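Local coordinates for guanine nucleotide exchange protein (Legionella pneumophila, PDB 1XSZ) that probably acts as a guanine nucleotide exchange factor for ADP-ribosylation factors, with a Sec7 domain whose active site is covered by a C-terminal capping domain, at residues 142-146 / 253-257; 78-84 / 95-100. All coordinates share one frame; numbering follows the deposited sequence. Where two conformers were deposited one is given.

Interaction 1. Residues 142-146 / 253-257; sequences IMLNT and WLSFF
At the junction of the Sec7 and capping domains of RalF, Met143 and Ile142 of helix 131-149 press against Phe256 and Phe257 of the short helix 252-258. The two helix segments run at 27° to each other, their axes 10.3 Å apart. Met143 makes a Met-aromatic contact: SD lies over one face of the Phe256 ring, 4.0 Å from its centroid, with CB and CG continuing across the CD1-CE1 side. Met143 SD also packs 3.7 Å from Trp253 CB. One residue earlier in the helix, with CG1 beside the backbone nitrogen (chi1 -71°), the branch methyl CG2 of Ile142 lies opposite that nitrogen and settles on the face of Phe257 as a CH-pi contact 3.6 Å from the centroid. Thr146 OG1 sits at the edge of this ring. A water donates to Thr146 OG1 at 2.8 Å and to Phe257 O at 3.0 Å, a water-mediated polar link in a contact without direct hydrogen bonds. The Trp253 ring reaches further into the Sec7 side, stacking with Phe139 while NE1 bonds to Tyr135 OH. Helix-on-helix aromatic packing of this kind forms part of the interface between the capping domain and the helical Sec7 domain.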
ATOM      1  N   ILE A 142     -16.168  -0.065   0.715  1.00 11.80           N
ATOM      2  CA  ILE A 142     -15.132  -0.436   1.673  1.00 11.14           C
ATOM      3  C   ILE A 142     -15.324   0.379   2.962  1.00 11.93           C
ATOM      4  O   ILE A 142     -15.227  -0.162   4.061  1.00 11.51           O
ATOM      5  CB  ILE A 142     -13.730  -0.221   1.066  1.00 10.50           C
ATOM      6  CG1 ILE A 142     -13.490  -1.291  -0.007  1.00 11.94           C
ATOM      7  CG2 ILE A 142     -12.651  -0.296   2.151  1.00 11.32           C
ATOM      8  CD1 ILE A 142     -12.285  -1.037  -0.879  1.00 12.44           C
ATOM      9  N   MET A 143     -15.616   1.674   2.839  1.00 12.22           N
ATOM     10  CA  MET A 143     -15.849   2.475   4.038  1.00 12.49           C
ATOM     11  C   MET A 143     -17.109   1.996   4.754  1.00 12.23           C
ATOM     12  O   MET A 143     -17.150   1.932   5.986  1.00 12.55           O
ATOM     13  CB  MET A 143     -16.026   3.964   3.705  1.00 12.63           C
ATOM     14  CG  MET A 143     -14.755   4.688   3.298  1.00 11.73           C
ATOM     15  SD  MET A 143     -14.935   6.496   3.288  1.00 14.20           S
ATOM     16  CE  MET A 143     -16.072   6.720   1.943  1.00 14.31           C
ATOM     17  N   LEU A 144     -18.145   1.679   3.984  1.00 12.08           N
ATOM     18  CA  LEU A 144     -19.400   1.223   4.565  1.00 11.42           C
ATOM     19  C   LEU A 144     -19.213  -0.086   5.336  1.00 11.33           C
ATOM     20  O   LEU A 144     -19.854  -0.307   6.365  1.00 12.04           O
ATOM     21  CB  LEU A 144     -20.456   1.062   3.461  1.00 12.40           C
ATOM     22  CG  LEU A 144     -21.868   0.695   3.910  1.00 12.12           C
ATOM     23  CD1 LEU A 144     -22.398   1.745   4.882  1.00 15.26           C
ATOM     24  CD2 LEU A 144     -22.770   0.611   2.687  1.00 13.33           C
ATOM     25  N   ASN A 145     -18.339  -0.955   4.835  1.00 11.81           N
ATOM     26  CA  ASN A 145     -18.061  -2.217   5.517  1.00 11.38           C
ATOM     27  C   ASN A 145     -17.548  -1.933   6.939  1.00 11.49           C
ATOM     28  O   ASN A 145     -17.990  -2.554   7.900  1.00 12.84           O
ATOM     29  CB  ASN A 145     -17.038  -3.020   4.706  1.00 12.43           C
ATOM     30  CG  ASN A 145     -16.629  -4.309   5.382  1.00 12.11           C
ATOM     31  OD1 ASN A 145     -15.498  -4.438   5.874  1.00 15.57           O
ATOM     32  ND2 ASN A 145     -17.536  -5.273   5.414  1.00 10.96           N
ATOM     33  N   THR A 146     -16.620  -0.988   7.073  1.00 11.10           N
ATOM     34  CA  THR A 146     -16.108  -0.643   8.397  1.00 11.95           C
ATOM     35  C   THR A 146     -17.203   0.031   9.222  1.00 11.95           C
ATOM     36  O   THR A 146     -17.399  -0.278  10.397  1.00 13.77           O
ATOM     37  CB  THR A 146     -14.917   0.321   8.297  1.00 12.05           C
ATOM     38  OG1 THR A 146     -13.789  -0.372   7.763  1.00 13.31           O
ATOM     39  CG2 THR A 146     -14.561   0.886   9.676  1.00 14.03           C
ATOM     40  N   TRP A 253     -11.081   9.233   1.952  1.00 13.63           N
ATOM     41  CA  TRP A 253     -11.475   7.860   2.231  1.00 12.68           C
ATOM     42  C   TRP A 253     -10.331   7.014   2.768  1.00 12.18           C
ATOM     43  O   TRP A 253     -10.567   6.101   3.548  1.00 13.16           O
ATOM     44  CB  TRP A 253     -12.143   7.193   1.009  1.00 14.00           C
ATOM     45  CG  TRP A 253     -11.247   6.593  -0.038  1.00 14.04           C
ATOM     46  CD1 TRP A 253     -10.804   7.191  -1.183  1.00 12.21           C
ATOM     47  CD2 TRP A 253     -10.769   5.242  -0.083  1.00 13.08           C
ATOM     48  NE1 TRP A 253     -10.090   6.298  -1.945  1.00 14.13           N
ATOM     49  CE2 TRP A 253     -10.053   5.092  -1.293  1.00 13.01           C
ATOM     50  CE3 TRP A 253     -10.882   4.140   0.777  1.00 13.43           C
ATOM     51  CZ2 TRP A 253      -9.453   3.886  -1.667  1.00 13.59           C
ATOM     52  CZ3 TRP A 253     -10.285   2.939   0.406  1.00 13.84           C
ATOM     53  CH2 TRP A 253      -9.581   2.823  -0.806  1.00 14.53           C
ATOM     54  N   LEU A 254      -9.101   7.324   2.363  1.00 12.50           N
ATOM     55  CA  LEU A 254      -7.942   6.583   2.858  1.00 11.53           C
ATOM     56  C   LEU A 254      -7.657   6.972   4.311  1.00 12.95           C
ATOM     57  O   LEU A 254      -7.185   6.154   5.095  1.00 13.84           O
ATOM     58  CB  LEU A 254      -6.726   6.828   1.963  1.00 12.90           C
ATOM     59  CG  LEU A 254      -6.862   6.187   0.572  1.00 13.54           C
ATOM     60  CD1 LEU A 254      -5.707   6.592  -0.330  1.00 17.41           C
ATOM     61  CD2 LEU A 254      -6.920   4.669   0.725  1.00 15.27           C
ATOM     62  N   SER A 255      -7.930   8.227   4.657  0.50 12.41           N
ATOM     63  CA  SER A 255      -7.735   8.697   6.023  0.50 13.31           C
ATOM     64  C   SER A 255      -8.741   7.969   6.925  0.50 13.74           C
ATOM     65  O   SER A 255      -8.409   7.528   8.023  0.50 13.00           O
ATOM     66  CB  SER A 255      -7.959  10.211   6.095  0.50 15.00           C
ATOM     67  OG  SER A 255      -7.889  10.681   7.428  0.50 20.06           O
ATOM     68  N   PHE A 256      -9.972   7.840   6.439  1.00 13.62           N
ATOM     69  CA  PHE A 256     -11.043   7.161   7.160  1.00 13.49           C
ATOM     70  C   PHE A 256     -10.704   5.677   7.343  1.00 13.84           C
ATOM     71  O   PHE A 256     -10.742   5.138   8.446  1.00 16.47           O
ATOM     72  CB  PHE A 256     -12.338   7.327   6.339  1.00 13.61           C
ATOM     73  CG  PHE A 256     -13.536   6.565   6.858  1.00 13.35           C
ATOM     74  CD1 PHE A 256     -13.638   5.181   6.710  1.00 13.40           C
ATOM     75  CD2 PHE A 256     -14.613   7.255   7.414  1.00 14.14           C
ATOM     76  CE1 PHE A 256     -14.794   4.501   7.100  1.00 13.37           C
ATOM     77  CE2 PHE A 256     -15.770   6.588   7.806  1.00 13.87           C
ATOM     78  CZ  PHE A 256     -15.864   5.203   7.647  1.00 13.83           C
ATOM     79  N   PHE A 257     -10.340   5.034   6.244  1.00 12.84           N
ATOM     80  CA  PHE A 257     -10.064   3.606   6.248  1.00 12.31           C
ATOM     81  C   PHE A 257      -8.799   3.151   6.975  1.00 11.99           C
ATOM     82  O   PHE A 257      -8.824   2.138   7.688  1.00 12.38           O
ATOM     83  CB  PHE A 257     -10.042   3.124   4.789  1.00 12.12           C
ATOM     84  CG  PHE A 257      -9.954   1.627   4.621  1.00 11.06           C
ATOM     85  CD1 PHE A 257     -10.890   0.780   5.213  1.00 12.80           C
ATOM     86  CD2 PHE A 257      -8.958   1.074   3.821  1.00 12.33           C
ATOM     87  CE1 PHE A 257     -10.835  -0.603   5.009  1.00 13.41           C
ATOM     88  CE2 PHE A 257      -8.897  -0.306   3.612  1.00 11.19           C
ATOM     89  CZ  PHE A 257      -9.837  -1.141   4.208  1.00 12.83           C
TER
HETATM   90  O   HOH W   1     -11.429   0.883   8.597  1.00 14.46           O

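Interaction 2. Residues 78-84 / 95-100; sequences FTSQMNF and TFLKTF
Within the all-helical Sec7 domain, the end of helix 69-80 and the turn after it pack against the C-terminal part of helix 89-98 and the residues that follow it, through Phe78, Met82 and Phe84 on one side and Phe96, Thr99 and Phe100 on the other. The tightly packed part is aromatic and buried. Phe78 CE1 comes 3.7 Å from Phe100 CE2; the Phe78 and Phe100 side chains run alongside in opposing senses, with their ring planes inclined at 44°. The Phe96 ring is met by Thr79, Met82 and Phe84. Thr79 OG1 meets it at the edge, 3.6 Å from Phe96 CE2, while the same hydroxyl is hydrogen-bonded to Ser115 of helix 106-123. Phe84 CZ approaches Phe96 CD2 obliquely, and Phe116 of helix 106-123 packs against both rings, edge-to-face with Phe84. Phe100 CE1 covers one face of Phe96 from within the same segment.

The partly exposed side, formed by Met82, Thr95 and Thr99, has fewer contacts. Met82 runs across Phe96, its SD 4.1 Å from Phe96 CD2 in an oblique Met-aromatic contact. The Met82 chain is extended as far as SD and then bends at chi3 (76°), carrying the methyl toward Thr99; Met82 CE is still 4.4 Å from Thr95 O. Thr99 CG2 touches the edge of Phe78 at CZ. No hydrogen bond joins the two segments, and the Thr99 hydroxyl is engaged within its own segment: Thr99 OG1 donates to Thr95 O at 2.8 Å, tilted 27° from the carbonyl plane. The close exception on this sparser side is Met82 CE, which meets that same Thr99 OG1 tip to tip at 3.3 Å.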
ATOM      1  N   PHE A  78      -3.256  -9.197 -14.201  1.00 15.03           N
ATOM      2  CA  PHE A  78      -3.652 -10.036 -13.075  1.00 15.50           C
ATOM      3  C   PHE A  78      -5.147  -9.929 -12.802  1.00 14.80           C
ATOM      4  O   PHE A  78      -5.835 -10.934 -12.644  1.00 15.53           O
ATOM      5  CB  PHE A  78      -2.848  -9.625 -11.833  1.00 13.60           C
ATOM      6  CG  PHE A  78      -3.143 -10.446 -10.606  1.00 12.96           C
ATOM      7  CD1 PHE A  78      -4.103 -10.036  -9.687  1.00 13.73           C
ATOM      8  CD2 PHE A  78      -2.441 -11.622 -10.356  1.00 13.72           C
ATOM      9  CE1 PHE A  78      -4.356 -10.781  -8.541  1.00 15.13           C
ATOM     10  CE2 PHE A  78      -2.684 -12.376  -9.214  1.00 14.02           C
ATOM     11  CZ  PHE A  78      -3.644 -11.956  -8.303  1.00 13.44           C
ATOM     12  N   THR A  79      -5.654  -8.706 -12.757  1.00 14.14           N
ATOM     13  CA  THR A  79      -7.070  -8.502 -12.503  1.00 14.98           C
ATOM     14  C   THR A  79      -7.937  -8.911 -13.699  1.00 15.75           C
ATOM     15  O   THR A  79      -9.044  -9.418 -13.524  1.00 17.02           O
ATOM     16  CB  THR A  79      -7.329  -7.040 -12.119  1.00 14.92           C
ATOM     17  OG1 THR A  79      -6.538  -6.722 -10.965  1.00 15.95           O
ATOM     18  CG2 THR A  79      -8.795  -6.824 -11.787  1.00 17.24           C
ATOM     19  N   SER A  80      -7.424  -8.700 -14.907  0.50 15.66           N
ATOM     20  CA  SER A  80      -8.156  -9.060 -16.118  0.50 18.51           C
ATOM     21  C   SER A  80      -8.325 -10.572 -16.223  0.50 18.74           C
ATOM     22  O   SER A  80      -9.266 -11.059 -16.850  0.50 19.33           O
ATOM     23  CB  SER A  80      -7.422  -8.537 -17.353  0.50 19.48           C
ATOM     24  OG  SER A  80      -7.392  -7.123 -17.364  0.50 23.91           O
ATOM     25  N   GLN A  81      -7.411 -11.311 -15.603  1.00 18.81           N
ATOM     26  CA  GLN A  81      -7.454 -12.769 -15.628  1.00 19.64           C
ATOM     27  C   GLN A  81      -8.469 -13.344 -14.646  1.00 21.05           C
ATOM     28  O   GLN A  81      -8.674 -14.557 -14.590  1.00 23.53           O
ATOM     29  CB  GLN A  81      -6.054 -13.332 -15.356  1.00 20.21           C
ATOM     30  CG  GLN A  81      -5.072 -13.036 -16.484  1.00 20.61           C
ATOM     31  CD  GLN A  81      -3.623 -13.244 -16.093  1.00 22.46           C
ATOM     32  OE1 GLN A  81      -3.313 -13.562 -14.946  1.00 23.47           O
ATOM     33  NE2 GLN A  81      -2.722 -13.056 -17.051  1.00 21.23           N
ATOM     34  N   MET A  82      -9.104 -12.467 -13.872  1.00 20.51           N
ATOM     35  CA  MET A  82     -10.119 -12.885 -12.910  1.00 20.98           C
ATOM     36  C   MET A  82     -11.481 -12.775 -13.584  1.00 20.72           C
ATOM     37  O   MET A  82     -11.708 -11.872 -14.386  1.00 21.83           O
ATOM     38  CB  MET A  82     -10.077 -11.991 -11.669  1.00 20.46           C
ATOM     39  CG  MET A  82      -8.781 -12.115 -10.880  1.00 19.00           C
ATOM     40  SD  MET A  82      -8.702 -11.012  -9.453  1.00 24.85           S
ATOM     41  CE  MET A  82      -9.774 -11.855  -8.306  1.00 24.85           C
ATOM     42  N   ASN A  83     -12.384 -13.693 -13.255  1.00 21.23           N
ATOM     43  CA  ASN A  83     -13.717 -13.701 -13.855  1.00 21.52           C
ATOM     44  C   ASN A  83     -14.772 -13.118 -12.919  1.00 21.59           C
ATOM     45  O   ASN A  83     -15.182 -13.772 -11.961  1.00 25.50           O
ATOM     46  CB  ASN A  83     -14.112 -15.135 -14.224  1.00 22.44           C
ATOM     47  CG  ASN A  83     -15.463 -15.213 -14.922  1.00 22.64           C
ATOM     48  OD1 ASN A  83     -16.039 -16.295 -15.064  1.00 25.46           O
ATOM     49  ND2 ASN A  83     -15.969 -14.073 -15.369  1.00 20.53           N
ATOM     50  N   PHE A  84     -15.212 -11.896 -13.206  1.00 21.44           N
ATOM     51  CA  PHE A  84     -16.226 -11.235 -12.394  1.00 22.56           C
ATOM     52  C   PHE A  84     -17.608 -11.361 -13.024  1.00 23.09           C
ATOM     53  O   PHE A  84     -18.605 -10.948 -12.436  1.00 24.85           O
ATOM     54  CB  PHE A  84     -15.879  -9.756 -12.209  1.00 22.25           C
ATOM     55  CG  PHE A  84     -14.608  -9.532 -11.446  1.00 22.65           C
ATOM     56  CD1 PHE A  84     -14.493  -9.958 -10.126  1.00 23.41           C
ATOM     57  CD2 PHE A  84     -13.514  -8.931 -12.058  1.00 21.94           C
ATOM     58  CE1 PHE A  84     -13.302  -9.791  -9.423  1.00 23.05           C
ATOM     59  CE2 PHE A  84     -12.318  -8.760 -11.363  1.00 23.41           C
ATOM     60  CZ  PHE A  84     -12.214  -9.192 -10.045  1.00 22.31           C
ATOM     61  N   THR A  95     -14.594 -10.915  -3.604  1.00 11.99           N
ATOM     62  CA  THR A  95     -13.698 -11.914  -4.171  1.00 12.81           C
ATOM     63  C   THR A  95     -12.330 -11.302  -4.460  1.00 12.96           C
ATOM     64  O   THR A  95     -11.289 -11.899  -4.169  1.00 13.77           O
ATOM     65  CB  THR A  95     -14.295 -12.490  -5.466  1.00 13.92           C
ATOM     66  OG1 THR A  95     -15.502 -13.198  -5.151  1.00 16.84           O
ATOM     67  CG2 THR A  95     -13.306 -13.434  -6.138  1.00 17.56           C
ATOM     68  N   PHE A  96     -12.335 -10.099  -5.016  1.00 11.86           N
ATOM     69  CA  PHE A  96     -11.098  -9.409  -5.338  1.00 11.88           C
ATOM     70  C   PHE A  96     -10.270  -9.132  -4.078  1.00 12.09           C
ATOM     71  O   PHE A  96      -9.096  -9.499  -4.004  1.00 12.74           O
ATOM     72  CB  PHE A  96     -11.419  -8.096  -6.063  1.00 12.17           C
ATOM     73  CG  PHE A  96     -10.210  -7.263  -6.389  1.00 11.90           C
ATOM     74  CD1 PHE A  96      -9.808  -6.231  -5.539  1.00 12.17           C
ATOM     75  CD2 PHE A  96      -9.468  -7.514  -7.539  1.00 12.37           C
ATOM     76  CE1 PHE A  96      -8.676  -5.460  -5.842  1.00 12.33           C
ATOM     77  CE2 PHE A  96      -8.339  -6.754  -7.849  1.00 12.30           C
ATOM     78  CZ  PHE A  96      -7.944  -5.723  -6.997  1.00 13.01           C
ATOM     79  N   LEU A  97     -10.881  -8.505  -3.081  1.00 12.83           N
ATOM     80  CA  LEU A  97     -10.144  -8.175  -1.865  1.00 12.14           C
ATOM     81  C   LEU A  97      -9.597  -9.391  -1.125  1.00 13.57           C
ATOM     82  O   LEU A  97      -8.496  -9.337  -0.570  1.00 13.92           O
ATOM     83  CB  LEU A  97     -11.020  -7.340  -0.928  1.00 13.34           C
ATOM     84  CG  LEU A  97     -11.408  -5.965  -1.482  1.00 13.05           C
ATOM     85  CD1 LEU A  97     -12.452  -5.339  -0.579  1.00 14.81           C
ATOM     86  CD2 LEU A  97     -10.169  -5.078  -1.606  1.00 15.54           C
ATOM     87  N   LYS A  98     -10.347 -10.488  -1.126  1.00 13.81           N
ATOM     88  CA  LYS A  98      -9.925 -11.707  -0.438  1.00 15.31           C
ATOM     89  C   LYS A  98      -8.776 -12.428  -1.148  1.00 15.62           C
ATOM     90  O   LYS A  98      -8.136 -13.311  -0.571  1.00 17.84           O
ATOM     91  CB  LYS A  98     -11.137 -12.640  -0.278  1.00 18.18           C
ATOM     92  CG  LYS A  98     -10.838 -14.005   0.325  1.00 23.86           C
ATOM     93  CD  LYS A  98     -12.128 -14.791   0.550  1.00 27.56           C
ATOM     94  CE  LYS A  98     -12.906 -14.976  -0.745  1.00 30.98           C
ATOM     95  NZ  LYS A  98     -12.138 -15.764  -1.751  1.00 34.67           N
ATOM     96  N   THR A  99      -8.502 -12.038  -2.388  1.00 14.81           N
ATOM     97  CA  THR A  99      -7.443 -12.649  -3.190  1.00 16.64           C
ATOM     98  C   THR A  99      -6.029 -12.300  -2.716  1.00 17.27           C
ATOM     99  O   THR A  99      -5.085 -13.063  -2.932  1.00 18.15           O
ATOM    100  CB  THR A  99      -7.571 -12.213  -4.675  1.00 18.09           C
ATOM    101  OG1 THR A  99      -8.842 -12.633  -5.191  1.00 18.93           O
ATOM    102  CG2 THR A  99      -6.462 -12.829  -5.521  1.00 19.24           C
ATOM    103  N   PHE A 100      -5.889 -11.163  -2.045  1.00 14.78           N
ATOM    104  CA  PHE A 100      -4.578 -10.694  -1.611  1.00 14.17           C
ATOM    105  C   PHE A 100      -4.268 -10.746  -0.130  1.00 13.23           C
ATOM    106  O   PHE A 100      -5.150 -10.877   0.713  1.00 14.71           O
ATOM    107  CB  PHE A 100      -4.392  -9.213  -1.975  1.00 14.64           C
ATOM    108  CG  PHE A 100      -4.726  -8.863  -3.395  1.00 14.01           C
ATOM    109  CD1 PHE A 100      -6.033  -8.566  -3.777  1.00 15.63           C
ATOM    110  CD2 PHE A 100      -3.720  -8.792  -4.347  1.00 15.39           C
ATOM    111  CE1 PHE A 100      -6.324  -8.202  -5.095  1.00 15.10           C
ATOM    112  CE2 PHE A 100      -3.997  -8.431  -5.661  1.00 16.75           C
ATOM    113  CZ  PHE A 100      -5.305  -8.134  -6.037  1.00 16.49           C
TER

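From the N terminus, helix 69-80 leads into the turn of interaction 2, and helix 89-98 returns the chain to it, closing a short loop of ten residues inside the Sec7 domain. The chain then runs through helix 106-123 to helix 131-149, where interaction 1 opens; it closes only after 106 further residues, at helix 252-258 of the capping domain. The two loops are thus in series and neither nest nor cross. Their centres lie about 20 Å apart, yet they touch where Ile142 CG1 packs 4.2 Å from Leu97 CD1. Helix 106-123 borders both, so the internal packing of the Sec7 domain adjoins its junction with the cap.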